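Local coordinates for protein GCN5-related N-acetyltransferase (Ralstonia eutropha JMP134, PDB 2Q0Y) that probably transfers an acyl group, as expected of a GNAT-family acetyltransferase, to an acceptor that has not been identified, and binds zinc and magnesium ions, at residues 20-25 against 90-95; 73-78 against 85-90. All blocks are in the same frame, centred on the assembly; numbering follows the deposited sequence.

Contact 1: 20-25 against 90-95; sequences EAMFRE and ILNLYV
The ring of Y94 lies against helix 20-25, with A21 over one face and E25 at its edge. The methyl CB of A21 stands 3.8 Å from the ring centroid, 26° off the ring normal. This is a CH-pi contact displaced toward CE1 and CZ. E25 crosses Y94 at about a right angle, and in one of its two conformers OE2 accepts a 2.6 Å hydrogen bond from Y94 OH. The hydroxyl approaches on the syn side of OE2, from somewhat outside the carboxylate plane; R100 pairs with OE1, so in that conformer both carboxylate oxygens are engaged. With CG anti to the backbone N (chi1 -174°), Y94 carries its ring toward the helix.

Selenomethionine M22 reaches across to the backbone turn of the strand. Its SE is 3.7 Å from N92 CA and 3.7 Å from L93 O. A bend at chi3 (73°) brings CE within 3.8 Å of N92 OD1 and places it over the ring of F23. N92 OD1 is bonded to R19, and ND2 to Y53, which fixes the amide beside the selenomethionine.

N92 has a left-handed backbone, and L91 and Y94 bond to G69 and G67, so N92 and L93 lie opposite the single residue I68, which marks a beta bulge. L93 N, within it, binds an unidentified ligand, consistent with the bulged strand that receives acetyl-coenzyme A in GNAT folds.

Contact 2: 73-78 against 85-90; sequences IEWPPH and DKRGYI. With FMT (formic acid), chain G; FMT (formic acid), chain I.
R87 and I73 form an antiparallel hydrogen-bonded pair, I73 N reaching R87 O at 2.9 Å and R87 N reaching I73 O at 3.0 Å. From this backbone ladder the side chain of R87 can be traced outward along W75. CB starts on the sheet face shared with I73, and chi1 of 50° turns CG into the gap between I73 CG1 and W75 CB, 3.9 Å from each. CD then lies over the five-membered ring of W75, 4.0 Å from its centroid. The bend at chi3 lays the guanidinium flat on the indole: the planes are 19° apart and CZ is 3.6 Å from the same centroid, a stacked cation-pi pair. NE sits above the rim near CD1 and bonds to H81 NE2, while NH1 projects just outside the NE1-CE2 bond of the indole, equally far from both atoms. NH2 finishes over the centre of the H78 ring, 3.5 Å above its plane, with guanidinium and imidazole planes 84° apart. H78 thus offers a face to the guanidinium edge, whereas W75 meets its flat side.

P76 CD covers the other face of W75, and Y89 of the second subunit also meets the indole. A weak bond joins W75 NE1 to a formic acid that R19 of that subunit also binds.

Chemically, one cation is held by its flat face on W75, and by its edge through NH2 over H78 and the NE bond to H81. Donation by NE requires H81 NE2 to be unprotonated, and the S80 N bond to ND1 likewise leaves H78 probably neutral, which a positive charge over its ring should favour.

How the contacts relate
Both contacts use strand 86-95, their segments overlapping at I90, which touches the partner segment in neither; their centres are about 22 Å apart. Contact 2 closes the hairpin with strand 63-74 and is nested within the chain loop that contact 1 closes. Although they do not touch within one chain, the dimer brings their residues together: the F23 ring of 20-25 packs edge-to-face on H78 of the second subunit, and L91 packs on P76 of that subunit. Metal sites lie near both: Y89 bonds to the magnesium ligand H127, whose side chain is about 8 Å from that of M22, while the side chain of Y94 is about 9 Å from that of the zinc ligand H99.

Contact 1: 20-25 against 90-95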
# COMPACT_ATOMS: atom_id res chain seq x y z
N GLU A 20 3.16 3.27 -18.73
CA GLU A 20 2.71 4.53 -19.32
C GLU A 20 1.37 4.36 -20.03
O GLU A 20 0.44 5.18 -19.85
CB GLU A 20 3.78 5.05 -20.29
CG GLU A 20 3.49 6.38 -20.95
CD GLU A 20 4.71 6.95 -21.66
OE1 GLU A 20 5.79 7.08 -21.02
OE2 GLU A 20 4.59 7.29 -22.85
N ALA A 21 1.26 3.31 -20.84
CA ALA A 21 0.03 3.07 -21.63
C ALA A 21 -1.18 2.84 -20.72
O ALA A 21 -2.25 3.39 -20.95
CB ALA A 21 0.21 1.90 -22.61
N MSE A 22 -0.99 2.02 -19.68
CA MSE A 22 -2.02 1.73 -18.68
C MSE A 22 -2.54 3.02 -18.02
O MSE A 22 -3.74 3.26 -17.95
CB MSE A 22 -1.47 0.77 -17.62
CG MSE A 22 -2.38 0.48 -16.45
SE MSE A 22 -1.47 -0.37 -14.97
CE MSE A 22 -0.45 1.17 -14.33
N PHE A 23 -1.62 3.85 -17.54
CA PHE A 23 -2.02 5.11 -16.91
C PHE A 23 -2.60 6.13 -17.89
O PHE A 23 -3.54 6.86 -17.55
CB PHE A 23 -0.84 5.74 -16.16
CG PHE A 23 -0.54 5.11 -14.82
CD1 PHE A 23 -1.54 4.97 -13.86
CD2 PHE A 23 0.75 4.72 -14.50
CE1 PHE A 23 -1.26 4.45 -12.62
CE2 PHE A 23 1.04 4.18 -13.26
CZ PHE A 23 0.03 4.05 -12.32
N ARG A 24 -2.07 6.20 -19.11
CA ARG A 24 -2.58 7.14 -20.10
C ARG A 24 -4.01 6.77 -20.43
O ARG A 24 -4.90 7.63 -20.47
CB ARG A 24 -1.74 7.11 -21.36
CG ARG A 24 -2.21 8.04 -22.46
CD ARG A 24 -1.25 8.00 -23.66
NE ARG A 24 -1.08 6.63 -24.16
CZ ARG A 24 0.04 6.14 -24.70
NH1 ARG A 24 1.13 6.89 -24.85
NH2 ARG A 24 0.07 4.87 -25.10
N GLU A 25 -4.25 5.48 -20.64
CA GLU A 25 -5.59 5.02 -21.01
C GLU A 25 -6.57 5.20 -19.85
O GLU A 25 -7.77 5.38 -20.08
CB GLU A 25 -5.54 3.56 -21.52
CG GLU A 25 -5.01 3.44 -22.97
CD GLU A 25 -4.67 2.00 -23.39
OE1 GLU A 25 -5.24 1.08 -22.78
OE2 GLU A 25 -3.87 1.79 -24.34
N ILE A 90 0.27 -6.43 -6.96
CA ILE A 90 0.16 -6.59 -8.40
C ILE A 90 0.10 -5.20 -9.02
O ILE A 90 -0.61 -4.32 -8.53
CB ILE A 90 -1.09 -7.43 -8.80
CG1 ILE A 90 -0.96 -8.83 -8.21
CG2 ILE A 90 -1.27 -7.46 -10.33
CD1 ILE A 90 -2.14 -9.72 -8.45
N LEU A 91 0.86 -5.00 -10.09
CA LEU A 91 0.91 -3.72 -10.78
C LEU A 91 1.24 -3.88 -12.26
O LEU A 91 1.72 -4.94 -12.70
CB LEU A 91 1.91 -2.77 -10.11
CG LEU A 91 3.41 -3.06 -10.23
CD1 LEU A 91 4.24 -1.85 -9.83
CD2 LEU A 91 3.84 -4.29 -9.44
N ASN A 92 0.98 -2.81 -13.01
CA ASN A 92 1.34 -2.72 -14.42
C ASN A 92 0.73 -3.78 -15.34
O ASN A 92 1.33 -4.13 -16.35
CB ASN A 92 2.87 -2.72 -14.60
CG ASN A 92 3.53 -1.51 -13.99
OD1 ASN A 92 2.93 -0.44 -13.91
ND2 ASN A 92 4.77 -1.67 -13.55
N LEU A 93 -0.47 -4.25 -15.02
CA LEU A 93 -1.21 -5.10 -15.96
C LEU A 93 -1.63 -4.27 -17.16
O LEU A 93 -2.39 -3.29 -17.03
CB LEU A 93 -2.44 -5.72 -15.31
CG LEU A 93 -3.33 -6.56 -16.26
CD1 LEU A 93 -2.56 -7.70 -16.90
CD2 LEU A 93 -4.55 -7.09 -15.56
N TYR A 94 -1.14 -4.66 -18.33
CA TYR A 94 -1.48 -4.00 -19.58
C TYR A 94 -1.69 -5.06 -20.65
O TYR A 94 -0.86 -5.97 -20.79
CB TYR A 94 -0.41 -3.02 -20.04
CG TYR A 94 -0.86 -2.24 -21.27
CD1 TYR A 94 -1.83 -1.22 -21.16
CD2 TYR A 94 -0.37 -2.54 -22.54
CE1 TYR A 94 -2.26 -0.52 -22.27
CE2 TYR A 94 -0.80 -1.86 -23.66
CZ TYR A 94 -1.75 -0.84 -23.53
OH TYR A 94 -2.17 -0.17 -24.65
N VAL A 95 -2.77 -4.92 -21.40
CA VAL A 95 -3.05 -5.80 -22.53
C VAL A 95 -3.22 -4.97 -23.81
O VAL A 95 -3.99 -4.01 -23.85
CB VAL A 95 -4.32 -6.67 -22.30
CG1 VAL A 95 -4.55 -7.60 -23.46
CG2 VAL A 95 -4.23 -7.47 -21.01

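Contact 2: 73-78 against 85-90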
# COMPACT_ATOMS: atom_id res chain seq x y z
N ILE A 73 5.83 -7.02 -0.87
CA ILE A 73 6.28 -5.84 -0.15
C ILE A 73 6.27 -6.07 1.34
O ILE A 73 5.44 -6.82 1.87
CB ILE A 73 5.46 -4.61 -0.53
CG1 ILE A 73 4.00 -4.75 -0.13
CG2 ILE A 73 5.55 -4.39 -2.05
CD1 ILE A 73 3.17 -3.50 -0.41
N GLU A 74 7.20 -5.42 2.03
CA GLU A 74 7.23 -5.44 3.49
C GLU A 74 5.98 -4.74 4.02
O GLU A 74 5.58 -3.72 3.50
CB GLU A 74 8.49 -4.75 4.01
CG GLU A 74 9.74 -5.53 3.73
CD GLU A 74 10.96 -4.95 4.46
OE1 GLU A 74 10.86 -3.81 5.00
OE2 GLU A 74 12.01 -5.64 4.50
N TRP A 75 5.36 -5.32 5.05
CA TRP A 75 4.16 -4.79 5.64
C TRP A 75 4.04 -5.27 7.09
O TRP A 75 4.39 -6.40 7.38
CB TRP A 75 2.93 -5.22 4.85
CG TRP A 75 1.82 -4.28 5.02
CD1 TRP A 75 0.80 -4.36 5.91
CD2 TRP A 75 1.66 -3.05 4.32
NE1 TRP A 75 -0.01 -3.25 5.80
CE2 TRP A 75 0.50 -2.43 4.84
CE3 TRP A 75 2.38 -2.40 3.32
CZ2 TRP A 75 0.04 -1.20 4.37
CZ3 TRP A 75 1.93 -1.17 2.87
CH2 TRP A 75 0.77 -0.60 3.38
N PRO A 76 3.53 -4.42 8.00
CA PRO A 76 3.32 -4.94 9.37
C PRO A 76 2.32 -6.09 9.41
O PRO A 76 1.31 -6.07 8.70
CB PRO A 76 2.72 -3.74 10.11
CG PRO A 76 2.18 -2.85 9.01
CD PRO A 76 3.14 -3.00 7.90
N PRO A 77 2.59 -7.10 10.26
CA PRO A 77 1.56 -8.11 10.50
C PRO A 77 0.22 -7.44 10.75
O PRO A 77 0.16 -6.39 11.41
CB PRO A 77 2.09 -8.86 11.72
CG PRO A 77 3.58 -8.80 11.48
CD PRO A 77 3.82 -7.39 11.01
N HIS A 78 -0.84 -8.03 10.21
CA HIS A 78 -2.11 -7.36 10.02
C HIS A 78 -3.22 -8.39 10.18
O HIS A 78 -3.01 -9.56 9.94
CB HIS A 78 -2.11 -6.78 8.60
CG HIS A 78 -3.32 -5.97 8.26
ND1 HIS A 78 -4.48 -6.54 7.77
CD2 HIS A 78 -3.55 -4.64 8.31
CE1 HIS A 78 -5.36 -5.59 7.54
NE2 HIS A 78 -4.83 -4.42 7.86
N ASP A 85 4.72 -10.63 7.79
CA ASP A 85 5.14 -9.23 7.71
C ASP A 85 5.36 -8.82 6.24
O ASP A 85 6.34 -8.15 5.88
CB ASP A 85 6.40 -8.99 8.54
CG ASP A 85 7.58 -9.84 8.09
OD1 ASP A 85 7.41 -10.75 7.24
OD2 ASP A 85 8.68 -9.59 8.61
N LYS A 86 4.42 -9.23 5.39
CA LYS A 86 4.50 -8.98 3.96
C LYS A 86 3.10 -9.07 3.35
O LYS A 86 2.18 -9.65 3.94
CB LYS A 86 5.45 -9.97 3.28
CG LYS A 86 5.03 -11.42 3.41
CD LYS A 86 6.17 -12.38 3.05
CE LYS A 86 5.80 -13.85 3.36
NZ LYS A 86 6.89 -14.81 2.96
N ARG A 87 2.95 -8.47 2.17
CA ARG A 87 1.80 -8.73 1.33
C ARG A 87 2.19 -8.70 -0.14
O ARG A 87 3.21 -8.12 -0.52
CB ARG A 87 0.62 -7.79 1.67
CG ARG A 87 0.93 -6.36 1.74
CD ARG A 87 -0.35 -5.51 1.97
NE ARG A 87 -0.98 -5.70 3.28
CZ ARG A 87 -2.02 -4.98 3.71
NH1 ARG A 87 -2.52 -4.00 2.97
NH2 ARG A 87 -2.56 -5.21 4.90
N GLY A 88 1.42 -9.40 -0.96
CA GLY A 88 1.61 -9.39 -2.40
C GLY A 88 1.09 -8.09 -2.98
O GLY A 88 0.15 -7.48 -2.46
N TYR A 89 1.73 -7.65 -4.06
CA TYR A 89 1.31 -6.45 -4.77
C TYR A 89 1.37 -6.71 -6.28
O TYR A 89 2.38 -7.19 -6.79
CB TYR A 89 2.18 -5.23 -4.39
CG TYR A 89 1.66 -3.96 -5.03
CD1 TYR A 89 0.35 -3.53 -4.77
CD2 TYR A 89 2.43 -3.20 -5.88
CE1 TYR A 89 -0.16 -2.40 -5.36
CE2 TYR A 89 1.91 -2.04 -6.48
CZ TYR A 89 0.60 -1.66 -6.22
OH TYR A 89 0.03 -0.51 -6.79
N ILE A 90 0.27 -6.43 -6.96
CA ILE A 90 0.16 -6.59 -8.40
C ILE A 90 0.10 -5.20 -9.02
O ILE A 90 -0.61 -4.32 -8.53
CB ILE A 90 -1.09 -7.43 -8.80
CG1 ILE A 90 -0.96 -8.83 -8.21
CG2 ILE A 90 -1.27 -7.46 -10.33
CD1 ILE A 90 -2.14 -9.72 -8.45
C FMT G . -1.53 -1.11 9.22
O1 FMT G . -1.21 -2.05 8.55
O2 FMT G . -2.63 -1.06 9.71
C FMT I . 5.47 -18.27 3.61
O1 FMT I . 4.39 -18.60 4.12
O2 FMT I . 5.70 -17.10 3.27